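Local structure of NADH-rubredoxin oxidoreductase (Clostridium acetobutylicum, 3KLJ) at residues N92-V95 and E101-K104; I247-N250 and E254-I257; L108-G113 and D234-T239; T86-N91 and K258-C263; A287-N290 and D295-Y298. The protein catalyses the NADH-dependent reduction of rubredoxin through one bound FAD, passing electrons on to the oxygen-scavenging proteins of an obligate anaerobe. One frame throughout, in Å; residues are numbered along the deposited sequence. Where two conformers were deposited one is given.

Contact 1. Residues N92-V95 and E101-K104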
# COMPACT_ATOMS: atom_id res chain seq x y z
N ASN A 92 -5.78 -18.64 -26.08
CA ASN A 92 -4.89 -18.31 -27.19
C ASN A 92 -3.59 -17.65 -26.71
O ASN A 92 -2.69 -17.37 -27.50
CB ASN A 92 -5.59 -17.40 -28.20
CG ASN A 92 -6.65 -18.13 -29.01
OD1 ASN A 92 -7.84 -17.87 -28.87
ND2 ASN A 92 -6.21 -19.06 -29.85
N LYS A 93 -3.52 -17.43 -25.40
CA LYS A 93 -2.38 -16.80 -24.74
C LYS A 93 -2.03 -15.46 -25.39
O LYS A 93 -0.89 -15.22 -25.78
CB LYS A 93 -1.18 -17.76 -24.71
CG LYS A 93 -1.40 -18.99 -23.83
CD LYS A 93 -0.11 -19.74 -23.56
CE LYS A 93 -0.25 -20.67 -22.37
NZ LYS A 93 1.02 -21.39 -22.10
N LEU A 94 -3.04 -14.61 -25.51
CA LEU A 94 -2.89 -13.30 -26.13
C LEU A 94 -3.39 -12.21 -25.19
O LEU A 94 -4.48 -12.33 -24.61
CB LEU A 94 -3.65 -13.22 -27.46
CG LEU A 94 -3.32 -14.15 -28.64
CD1 LEU A 94 -4.32 -13.99 -29.78
CD2 LEU A 94 -1.91 -13.92 -29.16
N VAL A 95 -2.58 -11.17 -25.02
CA VAL A 95 -2.98 -10.00 -24.26
C VAL A 95 -3.23 -8.85 -25.23
O VAL A 95 -2.41 -8.57 -26.10
CB VAL A 95 -1.91 -9.63 -23.19
CG1 VAL A 95 -2.17 -8.26 -22.59
CG2 VAL A 95 -1.88 -10.70 -22.10
N GLU A 101 -3.08 -3.55 -30.43
CA GLU A 101 -1.95 -4.46 -30.60
C GLU A 101 -2.06 -5.66 -29.65
O GLU A 101 -2.41 -5.52 -28.48
CB GLU A 101 -0.66 -3.69 -30.30
CG GLU A 101 0.56 -4.16 -31.08
CD GLU A 101 1.87 -3.92 -30.34
OE1 GLU A 101 2.83 -4.68 -30.61
OE2 GLU A 101 1.95 -3.00 -29.49
N LYS A 102 -1.75 -6.85 -30.16
CA LYS A 102 -1.77 -8.06 -29.33
C LYS A 102 -0.38 -8.61 -29.08
O LYS A 102 0.51 -8.51 -29.93
CB LYS A 102 -2.64 -9.14 -29.97
CG LYS A 102 -4.13 -8.93 -29.77
CD LYS A 102 -4.93 -9.83 -30.69
CE LYS A 102 -6.43 -9.59 -30.54
NZ LYS A 102 -6.82 -8.18 -30.88
N ILE A 103 -0.19 -9.20 -27.89
CA ILE A 103 1.07 -9.86 -27.55
C ILE A 103 0.82 -11.30 -27.09
O ILE A 103 0.03 -11.54 -26.18
CB ILE A 103 1.87 -9.07 -26.48
CG1 ILE A 103 2.51 -7.82 -27.11
CG2 ILE A 103 2.97 -9.95 -25.85
CD1 ILE A 103 2.81 -6.72 -26.13
N LYS A 104 1.51 -12.24 -27.74
CA LYS A 104 1.46 -13.65 -27.35
C LYS A 104 2.49 -13.95 -26.27
O LYS A 104 3.61 -13.46 -26.31
CB LYS A 104 1.66 -14.57 -28.57
CG LYS A 104 1.43 -16.06 -28.28
CD LYS A 104 0.77 -16.79 -29.45
CE LYS A 104 1.74 -17.02 -30.61
NZ LYS A 104 1.12 -17.83 -31.72
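Leu94 and Lys104 meet on the outer face of a two-stranded antiparallel pairing, where they form a non-hydrogen-bonded pair whose side chains cross at a slant. The leucine touches Lys104 with one branch, CD2, which lies 3.7 Å from Lys104 CB and follows the start of the lysine chain as far as CD; its CD1 is more loosely set against Lys102 CD. Lys104 leaves the backbone with CG anti to its own N (chi1 -172°), which lays CG beside Lys93 O at 3.5 Å; bends at chi2 and chi3 then carry the amine away from the neighbouring strand. Lys102 also sends its end outward, and only the first carbons of its chain approach Val95 O.

On the opposite face Val95 and Ile103, both buried, pack on Leu13 of strand 12-15. Their backbones form the hydrogen-bonded pair, with Val95 N to Ile103 O and Ile103 N to Val95 O both at 2.9 Å. Lys93 turns its amine away to Glu106 O and the carboxylate of Asp259. Lys93 and Leu94 both face Asp89, a G1 beta bulge against the other neighbour, strand 85-89. The contact itself is the beta hairpin of strands 94-97 and 102-104, within the three-stranded antiparallel sheet of the FAD-binding domain.

Contact 2. Residues I247-N250 and E254-I257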
# COMPACT_ATOMS: atom_id res chain seq x y z
N ILE A 247 -6.82 -10.57 -7.26
CA ILE A 247 -6.73 -11.81 -8.04
C ILE A 247 -6.28 -12.92 -7.09
O ILE A 247 -5.26 -12.79 -6.41
CB ILE A 247 -5.75 -11.69 -9.26
CG1 ILE A 247 -6.25 -10.64 -10.26
CG2 ILE A 247 -5.57 -13.05 -9.96
CD1 ILE A 247 -5.25 -10.28 -11.34
N LEU A 248 -7.04 -14.01 -7.05
CA LEU A 248 -6.78 -15.11 -6.12
C LEU A 248 -5.56 -15.91 -6.58
O LEU A 248 -5.49 -16.32 -7.74
CB LEU A 248 -8.02 -16.00 -6.00
CG LEU A 248 -9.11 -15.73 -4.94
CD1 LEU A 248 -9.25 -14.26 -4.45
CD2 LEU A 248 -10.47 -16.28 -5.36
N VAL A 249 -4.59 -16.11 -5.67
CA VAL A 249 -3.39 -16.90 -6.00
C VAL A 249 -3.07 -17.94 -4.93
O VAL A 249 -3.43 -17.76 -3.77
CB VAL A 249 -2.13 -16.02 -6.20
CG1 VAL A 249 -2.28 -15.15 -7.43
CG2 VAL A 249 -1.84 -15.19 -4.94
N ASN A 250 -2.43 -19.04 -5.34
CA ASN A 250 -1.89 -20.00 -4.38
C ASN A 250 -0.47 -19.58 -3.94
O ASN A 250 -0.03 -18.46 -4.24
CB ASN A 250 -2.01 -21.48 -4.84
CG ASN A 250 -1.08 -21.85 -6.02
OD1 ASN A 250 -1.15 -22.97 -6.55
ND2 ASN A 250 -0.24 -20.93 -6.45
N GLU A 254 0.22 -18.75 -8.53
CA GLU A 254 -0.60 -19.18 -9.67
C GLU A 254 -2.06 -18.77 -9.48
O GLU A 254 -2.62 -18.95 -8.39
CB GLU A 254 -0.54 -20.69 -9.81
CG GLU A 254 0.85 -21.23 -10.09
CD GLU A 254 0.92 -22.73 -10.06
OE1 GLU A 254 0.33 -23.36 -9.14
OE2 GLU A 254 1.57 -23.30 -10.96
N THR A 255 -2.68 -18.23 -10.53
CA THR A 255 -4.09 -17.87 -10.50
C THR A 255 -4.95 -19.12 -10.77
O THR A 255 -4.42 -20.23 -10.86
CB THR A 255 -4.43 -16.80 -11.58
OG1 THR A 255 -4.42 -17.41 -12.88
CG2 THR A 255 -3.43 -15.63 -11.55
N SER A 256 -6.26 -18.91 -10.89
CA SER A 256 -7.24 -19.93 -11.28
C SER A 256 -6.96 -20.57 -12.62
O SER A 256 -7.45 -21.65 -12.92
CB SER A 256 -8.61 -19.28 -11.40
OG SER A 256 -9.39 -19.55 -10.27
N ILE A 257 -6.21 -19.85 -13.46
CA ILE A 257 -6.02 -20.26 -14.86
C ILE A 257 -4.58 -20.66 -15.11
O ILE A 257 -3.66 -19.93 -14.75
CB ILE A 257 -6.42 -19.11 -15.83
CG1 ILE A 257 -7.89 -18.72 -15.64
CG2 ILE A 257 -6.10 -19.46 -17.29
CD1 ILE A 257 -8.92 -19.84 -15.90
O HOH W 1 -7.20 -16.48 -9.76
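Asn250 and Glu254 are joined through their backbones, Asn250 N donating to Glu254 O at 3.1 Å. Two CA-H...O contacts accompany this bond: Val249 CA to Glu254 O at 3.2 Å, and Thr255 CA to Leu248 O at 3.5 Å. Val249 also brings CB and CG1 against Glu254 O. One water extends the link, donating to Leu248 O and accepting from Ser256 N at 2.8 Å.

Thr255 opens an ST turn, since its OG1 accepts from Ile257 N two residues on; the same hydroxyl is hydrogen-bonded to Ile260 O. This turn lies in the connection between strand 247-249, which pairs in parallel with strand 267-269, and strand 260-262 at the edge of the parallel sheet of the FAD-binding domain.

Apolar contact comes from methyl groups. With OG1 set between the backbone N and the carbonyl carbon (chi1 73°), Thr255 turns CG2 to Ile247 CG2 at 3.7 Å, and both residues also pack on Ala262.

Among flat groups, the Asn250 amide and the Glu254 carboxylate lie nearly coplanar, their planes 24° apart, while the two side chains cross. Glu254 is extended beyond CG, and its carboxylate oxygen OE2 forms a long, weak ion pair with Lys258 NZ.

Contact 3. Residues L108-G113 and D234-T239. With FAD (flavin-adenine dinucleotide), chain B.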
# COMPACT_ATOMS: atom_id res chain seq x y z
N LEU A 108 2.16 -15.68 -18.34
CA LEU A 108 1.71 -14.33 -18.04
C LEU A 108 1.78 -14.08 -16.54
O LEU A 108 1.23 -14.84 -15.74
CB LEU A 108 0.27 -14.11 -18.55
CG LEU A 108 -0.36 -12.73 -18.32
CD1 LEU A 108 0.38 -11.63 -19.08
CD2 LEU A 108 -1.85 -12.70 -18.67
N ILE A 109 2.47 -13.01 -16.15
CA ILE A 109 2.50 -12.61 -14.75
C ILE A 109 1.77 -11.28 -14.61
O ILE A 109 2.20 -10.27 -15.18
CB ILE A 109 3.95 -12.46 -14.25
CG1 ILE A 109 4.69 -13.81 -14.38
CG2 ILE A 109 3.99 -11.92 -12.82
CD1 ILE A 109 6.18 -13.72 -14.05
N ILE A 110 0.65 -11.30 -13.89
CA ILE A 110 -0.14 -10.08 -13.66
C ILE A 110 0.33 -9.34 -12.40
O ILE A 110 0.20 -9.84 -11.27
CB ILE A 110 -1.66 -10.38 -13.56
CG1 ILE A 110 -2.15 -11.10 -14.82
CG2 ILE A 110 -2.46 -9.09 -13.33
CD1 ILE A 110 -3.57 -11.71 -14.69
N ALA A 111 0.87 -8.14 -12.61
CA ALA A 111 1.45 -7.35 -11.54
C ALA A 111 0.98 -5.89 -11.67
O ALA A 111 1.77 -4.95 -11.64
CB ALA A 111 2.98 -7.45 -11.60
N SER A 112 -0.34 -5.72 -11.82
CA SER A 112 -0.93 -4.44 -12.20
C SER A 112 -1.26 -3.54 -11.00
O SER A 112 -1.88 -2.50 -11.16
CB SER A 112 -2.20 -4.68 -13.02
OG SER A 112 -3.07 -5.54 -12.31
N GLY A 113 -0.84 -3.95 -9.80
CA GLY A 113 -0.95 -3.10 -8.62
C GLY A 113 -2.35 -2.61 -8.24
O GLY A 113 -3.33 -3.35 -8.35
N ASP A 234 -9.49 -4.53 -13.81
CA ASP A 234 -10.62 -4.49 -14.74
C ASP A 234 -10.39 -5.31 -16.01
O ASP A 234 -11.32 -5.87 -16.57
CB ASP A 234 -10.97 -3.05 -15.12
CG ASP A 234 -12.34 -2.93 -15.76
OD1 ASP A 234 -13.33 -3.40 -15.15
OD2 ASP A 234 -12.44 -2.38 -16.88
N PHE A 235 -9.13 -5.37 -16.45
CA PHE A 235 -8.76 -6.13 -17.67
C PHE A 235 -8.98 -7.65 -17.60
O PHE A 235 -8.86 -8.34 -18.61
CB PHE A 235 -7.31 -5.83 -18.08
CG PHE A 235 -6.31 -6.09 -17.00
CD1 PHE A 235 -5.95 -5.09 -16.12
CD2 PHE A 235 -5.76 -7.36 -16.83
CE1 PHE A 235 -5.04 -5.34 -15.09
CE2 PHE A 235 -4.86 -7.62 -15.81
CZ PHE A 235 -4.49 -6.61 -14.94
N ILE A 236 -9.30 -8.19 -16.42
CA ILE A 236 -9.61 -9.63 -16.31
C ILE A 236 -11.09 -9.95 -16.49
O ILE A 236 -11.47 -11.12 -16.56
CB ILE A 236 -9.11 -10.29 -14.96
CG1 ILE A 236 -10.02 -9.91 -13.78
CG2 ILE A 236 -7.64 -10.00 -14.71
CD1 ILE A 236 -9.86 -10.80 -12.54
N LYS A 237 -11.92 -8.91 -16.59
CA LYS A 237 -13.40 -9.01 -16.53
C LYS A 237 -14.08 -10.08 -17.40
O LYS A 237 -15.13 -10.63 -17.01
CB LYS A 237 -14.06 -7.65 -16.81
CG LYS A 237 -13.85 -7.10 -18.22
CD LYS A 237 -14.94 -6.11 -18.65
CE LYS A 237 -14.53 -4.67 -18.38
NZ LYS A 237 -13.34 -4.26 -19.18
N ASP A 238 -13.51 -10.37 -18.56
CA ASP A 238 -14.11 -11.34 -19.47
C ASP A 238 -13.58 -12.76 -19.28
O ASP A 238 -14.09 -13.71 -19.87
CB ASP A 238 -13.96 -10.89 -20.93
CG ASP A 238 -14.96 -9.82 -21.31
OD1 ASP A 238 -15.85 -9.50 -20.50
OD2 ASP A 238 -14.85 -9.29 -22.44
N THR A 239 -12.57 -12.91 -18.42
CA THR A 239 -11.93 -14.21 -18.23
C THR A 239 -12.49 -14.94 -17.02
O THR A 239 -13.30 -14.40 -16.27
CB THR A 239 -10.41 -14.04 -18.05
OG1 THR A 239 -10.14 -13.63 -16.70
CG2 THR A 239 -9.86 -13.00 -19.02
PA FAD B . 2.28 -0.90 -8.38
O1A FAD B . 0.97 -0.16 -8.37
O2A FAD B . 3.37 -0.19 -7.61
O5B FAD B . 2.74 -1.13 -9.89
C5B FAD B . 1.84 -1.64 -10.86
C4B FAD B . 2.14 -1.01 -12.22
O4B FAD B . 1.32 -1.61 -13.22
C3B FAD B . 1.81 0.48 -12.21
O3B FAD B . 2.92 1.21 -12.71
C2B FAD B . 0.61 0.62 -13.13
O2B FAD B . 0.64 1.81 -13.89
C1B FAD B . 0.74 -0.60 -14.03
N9A FAD B . -0.54 -1.05 -14.60
C8A FAD B . -1.78 -1.01 -14.02
N7A FAD B . -2.68 -1.53 -14.89
C5A FAD B . -2.04 -1.90 -16.01
C6A FAD B . -2.49 -2.47 -17.21
N6A FAD B . -3.79 -2.49 -17.49
N1A FAD B . -1.57 -2.73 -18.21
C2A FAD B . -0.23 -2.44 -18.03
N3A FAD B . 0.20 -1.86 -16.85
C4A FAD B . -0.69 -1.60 -15.85
N1 FAD B . 3.88 0.22 1.07
C2 FAD B . 4.56 -0.12 2.22
O2 FAD B . 4.76 -1.30 2.47
N3 FAD B . 5.04 0.85 3.07
C4 FAD B . 4.84 2.18 2.79
O4 FAD B . 5.27 3.02 3.58
C4X FAD B . 4.14 2.54 1.63
N5 FAD B . 3.92 3.88 1.31
C5X FAD B . 3.24 4.23 0.17
C6 FAD B . 3.02 5.58 -0.14
C7 FAD B . 2.33 5.92 -1.32
C7M FAD B . 2.09 7.36 -1.65
C8 FAD B . 1.86 4.92 -2.17
C8M FAD B . 1.11 5.26 -3.43
C9 FAD B . 2.07 3.58 -1.85
C9A FAD B . 2.77 3.23 -0.69
N10 FAD B . 2.98 1.89 -0.38
C10 FAD B . 3.67 1.55 0.77
C1' FAD B . 2.46 0.82 -1.28
C2' FAD B . 3.52 0.28 -2.22
O2' FAD B . 3.90 1.31 -3.10
C3' FAD B . 2.88 -0.87 -2.99
O3' FAD B . 2.60 -1.93 -2.10
C4' FAD B . 3.76 -1.39 -4.11
O4' FAD B . 4.10 -0.35 -5.01
C5' FAD B . 2.98 -2.45 -4.88
O5' FAD B . 3.73 -2.78 -6.02
P FAD B . 3.01 -3.46 -7.26
O1P FAD B . 4.05 -3.76 -8.32
O2P FAD B . 2.18 -4.65 -6.84
O3P FAD B . 1.95 -2.36 -7.79
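Phe235 turns its ring toward Ile110 and Ser112 by placing CG between its backbone N and carbonyl carbon (chi1 56°), and Ser112 sets OG in the equivalent position (chi1 54°). Ile110 meets the ring with the branch that stands anti to its own N, CG2, which comes to 3.6 Å from Phe235 CZ.

Both partners approach the phenyl group at its edge and near its plane. Ser112 OG lies 3.2 Å from Phe235 CZ, and Ser112 CB is close to CZ and CE1 as well. The hydroxyl has its polar partner in Asn232 O, to which it is hydrogen-bonded, so it meets the ring while fastened to the chain just ahead of the 3-10 segment. Ile110 adds a more distant contact through CD1 to Ile236 CG2 at 4.4 Å.

All four touching residues are buried. The strand 107-110 belongs to the parallel sheet of a Rossmann-like FAD-binding domain, and the chain beyond its C-terminal end runs along the cofactor, as is usual for dinucleotide-binding folds. Gly113 CA is 3.1 Å from O3P, the oxygen bridging the FAD phosphates, and Ser112 O is 3.2 Å from adenine C8A. Phe235 CD1 lies 3.6 Å from the adenine amino nitrogen N6A, set obliquely to the ring.

Beyond the phenylalanine the chain folds into a type I turn from Ile236 to Thr239. Ile236 O accepts twice there, from Thr239 N and from Thr239 OG1, the hydroxyl arriving on a carbonyl lone pair at 2.8 Å.

Contact 4. Residues T86-N91 and K258-C263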
# COMPACT_ATOMS: atom_id res chain seq x y z
N THR A 86 -5.76 -4.23 -21.88
CA THR A 86 -7.21 -4.08 -21.71
C THR A 86 -7.92 -5.42 -21.65
O THR A 86 -9.00 -5.52 -21.08
CB THR A 86 -7.86 -3.25 -22.85
OG1 THR A 86 -7.40 -3.73 -24.12
CG2 THR A 86 -7.51 -1.77 -22.73
N SER A 87 -7.31 -6.45 -22.26
CA SER A 87 -7.93 -7.77 -22.41
C SER A 87 -6.91 -8.89 -22.26
O SER A 87 -5.74 -8.71 -22.59
CB SER A 87 -8.58 -7.91 -23.79
OG SER A 87 -9.96 -7.62 -23.75
N ILE A 88 -7.37 -10.03 -21.76
CA ILE A 88 -6.60 -11.27 -21.75
C ILE A 88 -7.42 -12.38 -22.40
O ILE A 88 -8.59 -12.58 -22.05
CB ILE A 88 -6.16 -11.72 -20.32
CG1 ILE A 88 -5.39 -10.62 -19.59
CG2 ILE A 88 -5.29 -12.98 -20.40
CD1 ILE A 88 -5.21 -10.89 -18.09
N ASP A 89 -6.80 -13.09 -23.34
CA ASP A 89 -7.37 -14.29 -23.95
C ASP A 89 -6.52 -15.51 -23.56
O ASP A 89 -5.58 -15.88 -24.27
CB ASP A 89 -7.45 -14.10 -25.48
CG ASP A 89 -7.90 -15.34 -26.22
OD1 ASP A 89 -7.84 -15.31 -27.46
OD2 ASP A 89 -8.32 -16.34 -25.59
N PRO A 90 -6.84 -16.13 -22.40
CA PRO A 90 -6.03 -17.21 -21.84
C PRO A 90 -5.83 -18.45 -22.70
O PRO A 90 -4.78 -19.08 -22.59
CB PRO A 90 -6.80 -17.58 -20.57
CG PRO A 90 -7.35 -16.25 -20.12
CD PRO A 90 -7.83 -15.65 -21.43
N ASN A 91 -6.82 -18.82 -23.52
CA ASN A 91 -6.75 -20.03 -24.34
C ASN A 91 -5.83 -19.86 -25.55
O ASN A 91 -5.21 -20.82 -26.01
CB ASN A 91 -8.14 -20.48 -24.78
CG ASN A 91 -9.03 -20.87 -23.62
OD1 ASN A 91 -9.25 -22.05 -23.37
ND2 ASN A 91 -9.53 -19.88 -22.90
N LYS A 258 -4.40 -21.80 -15.75
CA LYS A 258 -3.07 -22.33 -16.06
C LYS A 258 -2.20 -21.28 -16.75
O LYS A 258 -2.68 -20.55 -17.63
CB LYS A 258 -3.17 -23.59 -16.91
CG LYS A 258 -1.91 -24.47 -16.90
CD LYS A 258 -1.66 -25.06 -15.50
CE LYS A 258 -0.22 -25.56 -15.32
NZ LYS A 258 0.19 -25.43 -13.88
N ASP A 259 -0.95 -21.19 -16.32
CA ASP A 259 0.09 -20.39 -16.99
C ASP A 259 -0.10 -18.89 -16.82
O ASP A 259 0.66 -18.08 -17.38
CB ASP A 259 0.22 -20.77 -18.46
CG ASP A 259 0.85 -22.14 -18.66
OD1 ASP A 259 0.58 -22.75 -19.71
OD2 ASP A 259 1.62 -22.59 -17.79
N ILE A 260 -1.09 -18.52 -16.00
CA ILE A 260 -1.26 -17.14 -15.55
C ILE A 260 -0.99 -17.00 -14.05
O ILE A 260 -1.59 -17.70 -13.22
CB ILE A 260 -2.66 -16.59 -15.87
CG1 ILE A 260 -2.96 -16.70 -17.37
CG2 ILE A 260 -2.77 -15.13 -15.35
CD1 ILE A 260 -4.29 -16.09 -17.79
N TYR A 261 -0.10 -16.07 -13.71
CA TYR A 261 0.29 -15.78 -12.33
C TYR A 261 -0.11 -14.37 -11.98
O TYR A 261 -0.38 -13.56 -12.86
CB TYR A 261 1.81 -15.90 -12.15
CG TYR A 261 2.39 -17.24 -12.56
CD1 TYR A 261 2.54 -17.58 -13.90
CD2 TYR A 261 2.78 -18.17 -11.60
CE1 TYR A 261 3.07 -18.81 -14.29
CE2 TYR A 261 3.31 -19.40 -11.97
CZ TYR A 261 3.45 -19.71 -13.31
OH TYR A 261 3.97 -20.92 -13.70
N ALA A 262 -0.15 -14.07 -10.68
CA ALA A 262 -0.31 -12.71 -10.19
C ALA A 262 0.48 -12.51 -8.90
O ALA A 262 0.81 -13.47 -8.20
CB ALA A 262 -1.78 -12.38 -9.99
N CYS A 263 0.78 -11.25 -8.57
CA CYS A 263 1.68 -10.93 -7.47
C CYS A 263 1.60 -9.47 -7.08
O CYS A 263 1.36 -8.60 -7.92
CB CYS A 263 3.14 -11.26 -7.84
SG CYS A 263 3.66 -10.60 -9.44
O HOH W 2 -3.05 -18.64 -20.35
O HOH W 3 -4.28 -21.46 -20.32
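Ile260 reaches across to Ile88 and Pro90 to join two sheets of the FAD-binding domain: strand 260-262 is an outermost strand of the parallel, Rossmann-like sheet, and strand 85-89 an outermost strand of the three-stranded antiparallel one. The two backbones stay well apart, with Pro90 and Ile260 the nearest pair at 7.9 Å between CA atoms, and the interval is bridged by side chains.

From Ile260 CB, which points toward the other segment, the chain divides. CG2 stands anti to the backbone N and takes no direct part in the contact. CG1 stands anti to the carbonyl carbon (chi1 -56°) and begins the arm that crosses; with chi2 also extended, at -176°, the arm is straight and delivers CD1 to the opposite segment. That one methyl does the touching. It lies 3.8 Å from Pro90 CG and 4.0 Å from Pro90 CB, against the CB-CG side of the proline ring, while Ile88 CG2 approaches it at 4.2 Å.

Neighbours on each side extend this apolar layer: Ile260 also packs on Ile110 and Tyr105, Ile88 on Phe235, and Pro90 on Ile257. Ile88 and Ile260 are buried, whereas Pro90 is partly exposed, and water gathers at its carbonyl. Two waters lie between Pro90 O and Lys258 O, the carbonyls that border the apolar contact. The nearer of them can donate to Pro90 O at 2.9 Å, and its approach to Lys258 O, at 3.3 Å, is weak.

Contact 5. Residues A287-N290 and D295-Y298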
# COMPACT_ATOMS: atom_id res chain seq x y z
N ALA A 287 6.56 -15.49 -8.27
CA ALA A 287 5.91 -15.58 -9.58
C ALA A 287 6.89 -15.75 -10.74
O ALA A 287 6.67 -16.59 -11.61
CB ALA A 287 5.00 -14.35 -9.81
N GLY A 288 7.96 -14.94 -10.76
CA GLY A 288 8.98 -15.03 -11.80
C GLY A 288 9.67 -16.39 -11.81
O GLY A 288 9.86 -17.00 -12.88
N LEU A 289 10.03 -16.86 -10.62
CA LEU A 289 10.66 -18.17 -10.39
C LEU A 289 9.79 -19.33 -10.89
O LEU A 289 10.29 -20.24 -11.56
CB LEU A 289 10.95 -18.34 -8.89
CG LEU A 289 12.35 -18.19 -8.26
CD1 LEU A 289 13.44 -17.51 -9.14
CD2 LEU A 289 12.27 -17.53 -6.88
N ASN A 290 8.50 -19.29 -10.54
CA ASN A 290 7.56 -20.34 -10.95
C ASN A 290 7.29 -20.32 -12.46
O ASN A 290 7.24 -21.37 -13.10
CB ASN A 290 6.25 -20.21 -10.17
CG ASN A 290 6.28 -20.92 -8.83
OD1 ASN A 290 6.03 -22.13 -8.74
ND2 ASN A 290 6.56 -20.17 -7.78
N ASP A 295 9.42 -24.34 -8.63
CA ASP A 295 8.20 -24.35 -7.80
C ASP A 295 8.33 -23.78 -6.38
O ASP A 295 7.89 -24.41 -5.39
CB ASP A 295 7.52 -25.74 -7.82
CG ASP A 295 8.29 -26.79 -7.01
OD1 ASP A 295 7.65 -27.77 -6.58
OD2 ASP A 295 9.51 -26.64 -6.81
N ALA A 296 8.91 -22.58 -6.28
CA ALA A 296 9.04 -21.85 -5.02
C ALA A 296 7.68 -21.52 -4.43
O ALA A 296 6.71 -21.28 -5.15
CB ALA A 296 9.85 -20.57 -5.24
N SER A 297 7.62 -21.50 -3.10
CA SER A 297 6.41 -21.13 -2.38
C SER A 297 6.58 -19.85 -1.57
O SER A 297 7.53 -19.71 -0.79
CB SER A 297 6.00 -22.25 -1.43
OG SER A 297 5.31 -23.26 -2.12
N TYR A 298 5.63 -18.95 -1.75
CA TYR A 298 5.51 -17.77 -0.92
C TYR A 298 4.88 -18.15 0.40
O TYR A 298 3.87 -18.86 0.43
CB TYR A 298 4.65 -16.72 -1.62
CG TYR A 298 4.34 -15.51 -0.77
CD1 TYR A 298 3.08 -15.33 -0.21
CD2 TYR A 298 5.32 -14.55 -0.52
CE1 TYR A 298 2.79 -14.22 0.57
CE2 TYR A 298 5.04 -13.43 0.27
CZ TYR A 298 3.77 -13.28 0.80
OH TYR A 298 3.50 -12.18 1.57
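The last turn of helix 277-291 runs past an irregular segment that comes closest at Asn290 and Asp295, whose CA atoms are 5.1 Å apart. Asn290 carries most of the contact, using both ends of its amide. ND2 donates to Ala296 O at 2.9 Å in an almost straight bond, 176° at the hydrogen. The acceptor lies in the plane of the amide, only 1° out of it, although seen from the carbonyl the donor is tilted 21° from the plane.

The other end, OD1, rests 3.2 Å from Asp295 CA, so the amide spans two successive residues of the returning chain. ND2 is also hydrogen-bonded to Val286 O one turn back in the helix, and these two bonds together fix the rotation of the buried group. Ala296 O is shared in its turn, being hydrogen-bonded to His252 ND1 as well.

A looser apolar contact lies beside this polar one. Leu289 sets out toward the segment from CB, and its CD2 lies 4.2 Å from Ala296 CB. Asp295 CB lies near Asn290 OD1, at 4.0 Å, while the rest of its side chain is directed away.

Away from the FAD site, the contact spans the connection that carries Cys292, disulfide-bonded to Cys32. This is structural packing: a helix-end asparagine joins the end of helix 277-291 to the loop that follows, which leads from the FAD-binding domain into the C-terminal domain.

Contacts 1 to 4 form a continuous body within the FAD-binding domain. Contacts 3 and 4 have centres about 6 Å apart, and strands 107-110 and 260-262 pair between them, with Ile110 N to Tyr261 O at 2.7 Å. Contact 1 joins contact 4 through a probable hydrogen bond between Leu94 O and Asp89 N, 2.8 Å apart. Contact 2 reaches contact 3 through Ile247 CD1, 3.6 Å from Ile110 CG2. Contact 3 lies directly on the FAD, with Ala111, Ser112, Gly113 and Phe235 in its pocket; the side chains of Val95 in contact 1 and Ile247 in contact 2 stay about 7 and 10 Å from it. Contact 5 packs its helix on strand 107-110, Gly288 CA 3.8 Å from Ile109 CD1.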